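Local coordinates for cystathionine beta-lyase family protein, YNBB B.subtilis ortholog (Clostridium acetobutylicum, PDB 3HVY) that is probably a pyridoxal-phosphate-dependent carbon-sulfur lyase of the methionine gamma-lyase family, possibly involved in aluminium resistance, at residues K306-C311 and I333-K338; E390-A395 and Y404-L409; F35-E40 and N327-D332; A318-L323 and I337-E342. One frame throughout, in Å; residues are numbered along the deposited sequence.

Contact 1 (K306-C311 and I333-K338); sequences KGAVFC and IIQAIK. With EDO (1,2-ethanediol), chain Y.
Cys-311 and Ala-308, one helical turn apart on the same flank of their helix, meet the side chains of Gln-335 and Ile-337, two residues apart on the facing strand and on the same side of it. Cys-311 SG touches Ile-337 CD1 at 3.7 Å and lies 4.1 Å from Gln-335 CG. Ile-337 meets the sulfur with the far end of its longer branch. Ala-308 CB points at the strand, 3.8 Å from Ile-333 O and 4.1 Å from Gln-335 CB. No hydrogen bond crosses between the segments; Ala-308 O and Gln-335 OE1, two acceptors, stand 3.2 Å apart. What positions the amide of Gln-335 lies in the second shell. Arg-330 NH1 donates to Gln-335 OE1, while Gln-335 NE2 gives hydrogen bonds to Pro-324 O and, reaching forward to the next residue, to Ala-336 O at 3.1 Å, so both ends of this buried group are satisfied. Helix 306-311 runs nearly along strand 334-338, their axes 7.8 Å apart and 19° from parallel. This is helix-on-sheet packing: the long helix 287-317 lies against the antiparallel sheet, with helix 18-55 packed on the Val-309 and Phe-310 flank of helix 287-317.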
# COMPACT_ATOMS: atom_id res chain seq x y z
N LYS D 306 -13.38 -5.22 29.01
CA LYS D 306 -14.03 -4.26 29.87
C LYS D 306 -15.37 -3.85 29.33
O LYS D 306 -16.28 -3.71 30.09
CB LYS D 306 -13.13 -3.06 30.10
CG LYS D 306 -11.93 -3.40 30.98
CD LYS D 306 -11.05 -2.12 31.23
CE LYS D 306 -9.81 -2.47 32.07
NZ LYS D 306 -8.97 -1.32 32.53
N GLY D 307 -15.49 -3.67 28.01
CA GLY D 307 -16.77 -3.35 27.41
C GLY D 307 -17.77 -4.46 27.60
O GLY D 307 -18.91 -4.20 27.90
N ALA D 308 -17.33 -5.70 27.47
CA ALA D 308 -18.22 -6.84 27.65
C ALA D 308 -18.78 -6.92 29.12
O ALA D 308 -19.98 -7.08 29.35
CB ALA D 308 -17.45 -8.15 27.28
N VAL D 309 -17.88 -6.77 30.08
CA VAL D 309 -18.17 -6.84 31.51
C VAL D 309 -19.05 -5.70 31.95
O VAL D 309 -19.97 -5.91 32.72
CB VAL D 309 -16.81 -6.90 32.32
CG1 VAL D 309 -17.03 -6.66 33.83
CG2 VAL D 309 -16.06 -8.27 32.06
N PHE D 310 -18.77 -4.48 31.49
CA PHE D 310 -19.64 -3.33 31.75
C PHE D 310 -21.02 -3.56 31.10
O PHE D 310 -22.07 -3.33 31.71
CB PHE D 310 -19.02 -2.06 31.19
CG PHE D 310 -19.94 -0.86 31.22
CD1 PHE D 310 -20.21 -0.20 32.40
CD2 PHE D 310 -20.58 -0.42 30.07
CE1 PHE D 310 -21.07 0.89 32.42
CE2 PHE D 310 -21.47 0.63 30.09
CZ PHE D 310 -21.71 1.30 31.26
N CYS D 311 -21.03 -4.03 29.88
CA CYS D 311 -22.32 -4.34 29.24
C CYS D 311 -23.15 -5.36 30.08
O CYS D 311 -24.35 -5.17 30.32
CB CYS D 311 -22.08 -4.88 27.83
SG CYS D 311 -23.59 -5.34 26.96
N ILE D 333 -13.98 -12.26 24.31
CA ILE D 333 -14.52 -10.89 24.32
C ILE D 333 -16.04 -10.80 24.08
O ILE D 333 -16.59 -9.71 23.97
CB ILE D 333 -13.81 -9.94 23.30
CG1 ILE D 333 -13.95 -10.44 21.87
CG2 ILE D 333 -12.31 -9.73 23.65
CD1 ILE D 333 -13.62 -9.38 20.80
N ILE D 334 -16.71 -11.93 24.06
CA ILE D 334 -18.12 -11.95 23.71
C ILE D 334 -19.04 -11.77 24.93
O ILE D 334 -18.74 -12.30 26.00
CB ILE D 334 -18.52 -13.28 23.08
CG1 ILE D 334 -17.60 -13.64 21.91
CG2 ILE D 334 -20.02 -13.25 22.65
CD1 ILE D 334 -17.50 -12.57 20.90
N GLN D 335 -20.16 -11.03 24.74
CA GLN D 335 -21.16 -10.84 25.75
C GLN D 335 -22.49 -11.13 25.12
O GLN D 335 -22.81 -10.54 24.10
CB GLN D 335 -21.22 -9.40 26.25
CG GLN D 335 -22.18 -9.19 27.42
CD GLN D 335 -21.86 -10.10 28.60
OE1 GLN D 335 -20.73 -10.13 29.05
NE2 GLN D 335 -22.87 -10.82 29.12
N ALA D 336 -23.28 -11.97 25.78
CA ALA D 336 -24.65 -12.32 25.35
C ALA D 336 -25.68 -11.66 26.28
O ALA D 336 -25.43 -11.51 27.48
CB ALA D 336 -24.84 -13.88 25.29
N ILE D 337 -26.82 -11.27 25.71
CA ILE D 337 -27.87 -10.60 26.44
C ILE D 337 -29.20 -11.26 25.98
O ILE D 337 -29.47 -11.31 24.79
CB ILE D 337 -27.94 -9.10 26.07
CG1 ILE D 337 -26.56 -8.40 26.18
CG2 ILE D 337 -29.06 -8.39 26.91
CD1 ILE D 337 -26.54 -7.00 25.54
N LYS D 338 -29.98 -11.81 26.91
CA LYS D 338 -31.29 -12.42 26.57
C LYS D 338 -32.37 -11.33 26.61
O LYS D 338 -32.86 -10.97 27.66
CB LYS D 338 -31.59 -13.56 27.52
CG LYS D 338 -32.81 -14.39 27.16
CD LYS D 338 -33.03 -15.56 28.12
CE LYS D 338 -31.88 -16.59 28.05
NZ LYS D 338 -32.15 -17.87 28.79
C1 EDO Y . -9.98 2.33 30.18
O1 EDO Y . -10.25 2.52 28.80
C2 EDO Y . -9.81 0.86 30.45
O2 EDO Y . -8.44 0.42 30.36

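Contact 2 (E390-A395 and Y404-L409); sequences ELSADA and YLQGGL
Ser-392 and Gln-406 form a hydrogen-bonded pair at the heart of this antiparallel hairpin, joined through both backbone and side chains. Ser-392 N reaches Gln-406 O at 2.9 Å, and Gln-406 N returns a bond to Ser-392 O. Beside this ladder, Gln-406 NE2 points almost straight at Ser-392 OG, 3.1 Å away and in the amide plane. The glutamine folds over the strand because its CG sits between backbone N and carbonyl carbon (chi1 65°) and the chain bends again at chi2. Asp-394 pairs with Tyr-404 by two further backbone bonds, and Ala-393 CA comes within 3.1 Å of Tyr-404 O in a CA-H...O contact. On the face of Ala-393 and Leu-405, Leu-405 CD1 meets Leu-391 CD1 at 3.9 Å. The polar side is looser: Gln-406 NE2 makes a long, weak bond to Asp-394 OD1 at 3.4 Å, and a water lies between Asp-394 OD2 and Gln-406 OE1. Tyr-188 also binds that OD2. Past Gln-406 the backbone ladder ends although the chains stay close; a water accepts from Leu-391 N and Leu-409 N, each 3.0 Å away, and Glu-390 CG and Leu-409 pack side by side. Strands 376-379 and 334-338 flank the hairpin within the sheet, while helices 342-354 and 411-422 pack on Leu-391 and Leu-405.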
# COMPACT_ATOMS: atom_id res chain seq x y z
N GLU D 390 -13.50 -4.64 16.85
CA GLU D 390 -14.17 -3.35 16.86
C GLU D 390 -15.59 -3.57 17.32
O GLU D 390 -16.17 -4.63 17.06
CB GLU D 390 -14.20 -2.69 15.49
CG GLU D 390 -12.89 -2.52 14.84
CD GLU D 390 -12.91 -1.66 13.58
OE1 GLU D 390 -13.58 -0.57 13.56
OE2 GLU D 390 -12.19 -2.07 12.61
N LEU D 391 -16.18 -2.54 17.92
CA LEU D 391 -17.52 -2.62 18.46
C LEU D 391 -18.49 -3.09 17.39
O LEU D 391 -18.65 -2.47 16.32
CB LEU D 391 -18.01 -1.28 19.05
CG LEU D 391 -19.35 -1.34 19.77
CD1 LEU D 391 -19.30 -2.24 21.02
CD2 LEU D 391 -19.89 0.05 20.11
N SER D 392 -19.13 -4.19 17.69
CA SER D 392 -20.09 -4.82 16.75
C SER D 392 -21.07 -5.73 17.51
O SER D 392 -20.90 -5.98 18.69
CB SER D 392 -19.29 -5.63 15.75
OG SER D 392 -18.32 -6.48 16.40
N ALA D 393 -22.12 -6.20 16.85
CA ALA D 393 -23.10 -7.03 17.50
C ALA D 393 -23.84 -7.79 16.41
O ALA D 393 -23.90 -7.36 15.26
CB ALA D 393 -24.07 -6.20 18.27
N ASP D 394 -24.40 -8.93 16.78
CA ASP D 394 -25.16 -9.75 15.84
C ASP D 394 -26.07 -10.70 16.58
O ASP D 394 -25.89 -10.94 17.79
CB ASP D 394 -24.25 -10.54 14.90
CG ASP D 394 -23.10 -11.22 15.62
OD1 ASP D 394 -22.04 -10.59 15.84
OD2 ASP D 394 -23.23 -12.41 15.91
N ALA D 395 -27.04 -11.28 15.86
CA ALA D 395 -28.00 -12.15 16.47
C ALA D 395 -28.83 -12.85 15.43
O ALA D 395 -29.31 -12.22 14.51
CB ALA D 395 -28.93 -11.34 17.39
N TYR D 404 -25.66 -10.78 20.73
CA TYR D 404 -24.26 -10.96 21.02
C TYR D 404 -23.49 -9.72 20.67
O TYR D 404 -23.52 -9.30 19.52
CB TYR D 404 -23.73 -12.18 20.28
CG TYR D 404 -24.53 -13.43 20.57
CD1 TYR D 404 -24.17 -14.31 21.57
CD2 TYR D 404 -25.66 -13.70 19.85
CE1 TYR D 404 -24.94 -15.44 21.82
CE2 TYR D 404 -26.41 -14.80 20.11
CZ TYR D 404 -26.05 -15.67 21.10
OH TYR D 404 -26.83 -16.80 21.36
N LEU D 405 -22.83 -9.14 21.67
CA LEU D 405 -22.03 -7.93 21.53
C LEU D 405 -20.58 -8.30 21.70
O LEU D 405 -20.23 -9.12 22.54
CB LEU D 405 -22.41 -6.92 22.62
CG LEU D 405 -21.62 -5.60 22.64
CD1 LEU D 405 -22.32 -4.61 21.78
CD2 LEU D 405 -21.44 -5.01 24.01
N GLN D 406 -19.73 -7.74 20.87
CA GLN D 406 -18.30 -7.91 21.07
C GLN D 406 -17.51 -6.76 20.50
O GLN D 406 -17.95 -6.10 19.58
CB GLN D 406 -17.75 -9.20 20.49
CG GLN D 406 -17.82 -9.32 19.02
CD GLN D 406 -19.17 -9.71 18.60
OE1 GLN D 406 -19.72 -10.69 19.10
NE2 GLN D 406 -19.74 -8.95 17.69
N GLY D 407 -16.36 -6.52 21.10
CA GLY D 407 -15.43 -5.55 20.57
C GLY D 407 -15.54 -4.19 21.19
O GLY D 407 -16.40 -3.94 21.99
N GLY D 408 -14.61 -3.34 20.77
CA GLY D 408 -14.49 -1.99 21.21
C GLY D 408 -13.01 -1.63 21.24
O GLY D 408 -12.26 -2.08 22.13
N LEU D 409 -12.58 -0.82 20.26
CA LEU D 409 -11.18 -0.41 20.21
C LEU D 409 -10.82 0.32 21.47
O LEU D 409 -9.66 0.33 21.88
CB LEU D 409 -10.91 0.46 19.00
CG LEU D 409 -11.13 -0.21 17.63
CD1 LEU D 409 -11.16 0.81 16.53
CD2 LEU D 409 -10.12 -1.36 17.36
O HOH W 1 -14.77 0.08 18.34
O HOH W 2 -20.89 -12.81 17.96

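Contact 3 (F35-E40 and N327-D332); sequences FKYYDE and NDKRTD
Tyr-38 OH accepts the backbone N-H of Arg-330 at 3.1 Å, with an angle of 153° at the hydrogen, and the donor lies near the plane of the ring at its edge. Arg-330 CG packs on the same oxygen at 3.4 Å. Next along the loop, Lys-329 lays its chain over one face of Tyr-37: CE stands 3.4 Å from the ring centroid, almost on the ring normal, a CH-pi contact. NZ follows farther out at 4.8 Å from that centroid, a cation-pi interaction, and Glu-34 takes the ammonium group in a salt bridge. Bends at chi2 (-57°) and chi4 fold the lysine onto the ring. The two tyrosines also meet, Tyr-37 CD1 lying over the face of Tyr-38. The contact thus clips the loop between strands 321-323 and 334-338 onto the long helix 18-55, which comes from nearly three hundred residues earlier in the chain. Within the loop, Arg-330 NE turns back to Asp-328 O at 2.9 Å, the oxygen lying in the guanidinium plane. Arg-330 NH2 binds Lys-325 O, and together with the link to Gln-335 these bonds fix the rotation of the buried guanidinium, set at 81° to the Tyr-38 ring.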
# COMPACT_ATOMS: atom_id res chain seq x y z
N PHE D 35 -12.39 -4.78 36.68
CA PHE D 35 -11.48 -4.06 35.80
C PHE D 35 -10.02 -4.11 36.31
O PHE D 35 -9.07 -4.26 35.53
CB PHE D 35 -11.94 -2.60 35.63
CG PHE D 35 -13.07 -2.40 34.62
CD1 PHE D 35 -13.88 -3.46 34.22
CD2 PHE D 35 -13.38 -1.13 34.18
CE1 PHE D 35 -14.97 -3.24 33.34
CE2 PHE D 35 -14.39 -0.91 33.28
CZ PHE D 35 -15.18 -1.95 32.84
N LYS D 36 -9.84 -4.00 37.62
CA LYS D 36 -8.48 -4.05 38.19
C LYS D 36 -7.87 -5.42 38.01
O LYS D 36 -6.65 -5.58 37.79
CB LYS D 36 -8.50 -3.66 39.70
CG LYS D 36 -8.74 -2.15 39.90
CD LYS D 36 -8.72 -1.68 41.38
N TYR D 37 -8.70 -6.43 38.08
CA TYR D 37 -8.25 -7.78 37.85
C TYR D 37 -7.76 -7.92 36.40
O TYR D 37 -6.72 -8.54 36.15
CB TYR D 37 -9.41 -8.74 38.15
CG TYR D 37 -9.19 -10.16 37.73
CD1 TYR D 37 -9.55 -10.58 36.46
CD2 TYR D 37 -8.66 -11.11 38.62
CE1 TYR D 37 -9.37 -11.87 36.09
CE2 TYR D 37 -8.48 -12.39 38.26
CZ TYR D 37 -8.83 -12.78 36.99
OH TYR D 37 -8.68 -14.06 36.59
N TYR D 38 -8.51 -7.39 35.44
CA TYR D 38 -8.07 -7.48 34.03
C TYR D 38 -6.82 -6.68 33.75
O TYR D 38 -6.01 -7.08 32.87
CB TYR D 38 -9.19 -7.12 33.06
CG TYR D 38 -10.30 -8.15 33.13
CD1 TYR D 38 -10.09 -9.46 32.75
CD2 TYR D 38 -11.54 -7.83 33.66
CE1 TYR D 38 -11.12 -10.41 32.87
CE2 TYR D 38 -12.55 -8.78 33.78
CZ TYR D 38 -12.34 -10.05 33.40
OH TYR D 38 -13.36 -10.98 33.58
N ASP D 39 -6.63 -5.60 34.48
CA ASP D 39 -5.41 -4.79 34.31
C ASP D 39 -4.15 -5.57 34.64
O ASP D 39 -3.10 -5.32 34.07
CB ASP D 39 -5.47 -3.54 35.15
CG ASP D 39 -6.43 -2.54 34.62
OD1 ASP D 39 -6.89 -2.67 33.47
OD2 ASP D 39 -6.71 -1.62 35.39
N GLU D 40 -4.27 -6.45 35.62
CA GLU D 40 -3.17 -7.35 36.06
C GLU D 40 -2.78 -8.32 34.97
O GLU D 40 -1.60 -8.53 34.68
CB GLU D 40 -3.59 -8.12 37.29
CG GLU D 40 -3.78 -7.20 38.50
CD GLU D 40 -4.38 -7.93 39.69
OE1 GLU D 40 -4.54 -9.17 39.60
OE2 GLU D 40 -4.72 -7.27 40.69
N ASN D 327 -19.15 -10.67 36.81
CA ASN D 327 -18.09 -11.17 37.64
C ASN D 327 -17.67 -12.57 37.33
O ASN D 327 -16.93 -13.11 38.10
CB ASN D 327 -18.38 -10.97 39.12
CG ASN D 327 -19.49 -11.85 39.62
OD1 ASN D 327 -20.24 -12.42 38.84
ND2 ASN D 327 -19.62 -11.94 40.92
N ASP D 328 -18.16 -13.15 36.22
CA ASP D 328 -17.59 -14.38 35.67
C ASP D 328 -16.34 -13.98 34.92
O ASP D 328 -16.42 -13.19 33.97
CB ASP D 328 -18.51 -15.04 34.64
CG ASP D 328 -19.72 -15.68 35.27
OD1 ASP D 328 -19.60 -16.20 36.40
OD2 ASP D 328 -20.78 -15.70 34.63
N LYS D 329 -15.20 -14.49 35.33
CA LYS D 329 -13.94 -14.13 34.69
C LYS D 329 -13.92 -14.69 33.25
O LYS D 329 -14.27 -15.83 32.98
CB LYS D 329 -12.72 -14.57 35.51
CG LYS D 329 -12.64 -13.92 36.97
CD LYS D 329 -12.64 -12.37 36.96
CE LYS D 329 -12.30 -11.74 38.33
NZ LYS D 329 -13.41 -11.74 39.30
N ARG D 330 -13.56 -13.82 32.32
CA ARG D 330 -13.67 -14.07 30.91
C ARG D 330 -12.53 -14.86 30.27
O ARG D 330 -11.39 -14.89 30.75
CB ARG D 330 -13.83 -12.73 30.19
CG ARG D 330 -14.95 -11.83 30.75
CD ARG D 330 -16.21 -12.56 30.85
NE ARG D 330 -17.34 -11.87 31.52
CZ ARG D 330 -18.25 -11.16 30.87
NH1 ARG D 330 -18.13 -10.95 29.58
NH2 ARG D 330 -19.28 -10.64 31.50
N THR D 331 -12.91 -15.52 29.18
CA THR D 331 -11.95 -16.19 28.35
C THR D 331 -11.96 -15.69 26.93
O THR D 331 -10.99 -15.95 26.17
CB THR D 331 -12.19 -17.72 28.38
OG1 THR D 331 -11.01 -18.36 27.94
CG2 THR D 331 -13.36 -18.15 27.50
N ASP D 332 -13.06 -15.02 26.53
CA ASP D 332 -13.14 -14.35 25.25
C ASP D 332 -13.81 -12.97 25.41
O ASP D 332 -14.10 -12.56 26.52
CB ASP D 332 -13.82 -15.23 24.20
CG ASP D 332 -15.26 -15.46 24.49
OD1 ASP D 332 -15.84 -14.61 25.17
OD2 ASP D 332 -15.83 -16.47 24.04

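Contact 4 (A318-L323 and I337-E342)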
# COMPACT_ATOMS: atom_id res chain seq x y z
N ALA D 318 -30.56 -3.27 34.27
CA ALA D 318 -31.78 -2.96 33.51
C ALA D 318 -32.83 -4.08 33.51
O ALA D 318 -33.87 -3.91 32.91
CB ALA D 318 -31.40 -2.61 32.05
N GLY D 319 -32.52 -5.23 34.09
CA GLY D 319 -33.46 -6.33 34.20
C GLY D 319 -33.17 -7.55 33.34
O GLY D 319 -33.87 -8.53 33.45
N PHE D 320 -32.12 -7.53 32.53
CA PHE D 320 -31.87 -8.61 31.60
C PHE D 320 -30.97 -9.71 32.15
O PHE D 320 -29.99 -9.43 32.89
CB PHE D 320 -31.25 -8.05 30.32
CG PHE D 320 -32.14 -7.12 29.55
CD1 PHE D 320 -33.12 -7.63 28.68
CD2 PHE D 320 -32.04 -5.75 29.71
CE1 PHE D 320 -33.93 -6.79 27.96
CE2 PHE D 320 -32.87 -4.89 29.01
CZ PHE D 320 -33.82 -5.39 28.13
N ASP D 321 -31.30 -10.95 31.76
CA ASP D 321 -30.41 -12.08 31.99
C ASP D 321 -29.29 -11.94 30.95
O ASP D 321 -29.57 -11.71 29.77
CB ASP D 321 -31.16 -13.41 31.82
CG ASP D 321 -30.44 -14.59 32.50
OD1 ASP D 321 -30.96 -15.72 32.43
OD2 ASP D 321 -29.35 -14.37 33.10
N VAL D 322 -28.04 -12.02 31.39
CA VAL D 322 -26.87 -11.88 30.52
C VAL D 322 -25.97 -13.07 30.75
O VAL D 322 -26.07 -13.76 31.78
CB VAL D 322 -26.11 -10.55 30.81
CG1 VAL D 322 -27.07 -9.38 30.72
CG2 VAL D 322 -25.41 -10.56 32.20
N LEU D 323 -25.07 -13.32 29.80
CA LEU D 323 -24.10 -14.38 29.96
C LEU D 323 -22.87 -14.09 29.15
O LEU D 323 -22.98 -13.83 27.95
CB LEU D 323 -24.70 -15.69 29.52
CG LEU D 323 -23.94 -16.92 29.97
CD1 LEU D 323 -24.12 -17.08 31.51
CD2 LEU D 323 -24.50 -18.11 29.24
N ILE D 337 -26.82 -11.27 25.71
CA ILE D 337 -27.87 -10.60 26.44
C ILE D 337 -29.20 -11.26 25.98
O ILE D 337 -29.47 -11.31 24.79
CB ILE D 337 -27.94 -9.10 26.07
CG1 ILE D 337 -26.56 -8.40 26.18
CG2 ILE D 337 -29.06 -8.39 26.91
CD1 ILE D 337 -26.54 -7.00 25.54
N LYS D 338 -29.98 -11.81 26.91
CA LYS D 338 -31.29 -12.42 26.57
C LYS D 338 -32.37 -11.33 26.61
O LYS D 338 -32.86 -10.97 27.66
CB LYS D 338 -31.59 -13.56 27.52
CG LYS D 338 -32.81 -14.39 27.16
CD LYS D 338 -33.03 -15.56 28.12
CE LYS D 338 -31.88 -16.59 28.05
NZ LYS D 338 -32.15 -17.87 28.79
N PHE D 339 -32.73 -10.81 25.45
CA PHE D 339 -33.71 -9.72 25.40
C PHE D 339 -35.14 -10.22 25.66
O PHE D 339 -35.95 -9.48 26.19
CB PHE D 339 -33.59 -8.96 24.08
CG PHE D 339 -32.33 -8.17 23.95
CD1 PHE D 339 -32.23 -6.91 24.52
CD2 PHE D 339 -31.23 -8.70 23.32
CE1 PHE D 339 -31.08 -6.20 24.43
CE2 PHE D 339 -30.07 -7.99 23.20
CZ PHE D 339 -30.00 -6.73 23.76
N ASN D 340 -35.42 -11.48 25.32
CA ASN D 340 -36.74 -12.12 25.49
C ASN D 340 -37.82 -11.39 24.72
O ASN D 340 -39.00 -11.43 25.10
CB ASN D 340 -37.15 -12.22 26.96
CG ASN D 340 -36.61 -13.44 27.65
OD1 ASN D 340 -36.62 -14.54 27.10
ND2 ASN D 340 -36.12 -13.25 28.89
N ASP D 341 -37.43 -10.70 23.65
CA ASP D 341 -38.34 -9.89 22.89
C ASP D 341 -37.64 -9.49 21.58
O ASP D 341 -36.52 -8.97 21.59
CB ASP D 341 -38.77 -8.66 23.72
CG ASP D 341 -39.77 -7.78 22.99
OD1 ASP D 341 -40.95 -8.17 22.86
OD2 ASP D 341 -39.37 -6.69 22.56
N GLU D 342 -38.33 -9.70 20.46
CA GLU D 342 -37.76 -9.45 19.17
C GLU D 342 -37.47 -7.97 18.93
O GLU D 342 -36.40 -7.62 18.47
CB GLU D 342 -38.66 -10.01 18.08
CG GLU D 342 -38.06 -9.88 16.68
CD GLU D 342 -38.86 -10.63 15.62
OE1 GLU D 342 -39.90 -11.23 15.98
OE2 GLU D 342 -38.43 -10.64 14.43
O HOH W 3 -33.58 -11.44 30.25
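Asp-321 and Val-322 run antiparallel to Lys-338 and Ile-337 at one end of a beta hairpin, the CA atoms of the non-hydrogen-bonded pair Val-322 and Ile-337 being 4.4 Å apart. Lys-338 N donates to Asp-321 O at 2.9 Å with an angle of 166° at the hydrogen. In the reverse direction a water takes over: it accepts from Asp-321 N at 2.8 Å and donates to Lys-338 O, so the strands are already separating here. Gly-319, in a Schellman motif with positive phi, ends the preceding helix and turns the chain into this edge strand. Phe-320 then leans over the start of segment 337-342. Its ring edge faces the carbonyl oxygens of Lys-338 and Phe-339, with CD1 3.5 Å from Lys-338 O. Phe-339 turns its own edge toward the face of Phe-320 in an edge-to-face pair, centroids 5.4 Å apart and planes at 64°. Ile-337 CG2 sits 4.1 Å from Phe-320 CB and also over a face of Phe-339, offset toward the rim. Asp-321 and Lys-338 share the other face without a salt bridge; Lys-325 pairs with the aspartate and Trp-190 makes a cation-pi contact with the lysine. Strand 321-323 is outermost in the five-stranded antiparallel sheet, and Met-315 of helix 287-317 and Phe-348 of helix 342-354 pack around the aromatic pair.

Overall arrangement
Contacts 1, 2 and 4 build on one antiparallel sheet, with strand 334-338 between the outer strand of contact 4 and the hairpin of contact 2. Contacts 1 and 2, centres about 9 Å apart, join through Gln-335 O and Leu-405 N (2.8 Å); contacts 1 and 4 share Ile-337 and Lys-338, and Ala-336 N meets Leu-323 O at 2.9 Å. Contact 3 ties on from the helix side: Arg-330 NH1 reaches Gln-335 OE1 at 2.8 Å, and Lys-306 NZ forms a 2.7 Å salt bridge with Asp-39 OD1. The cofactor-bearing Lys-244 lies outside all four, though Ile-333 of contact 1 touches its sequence neighbour Asn-245.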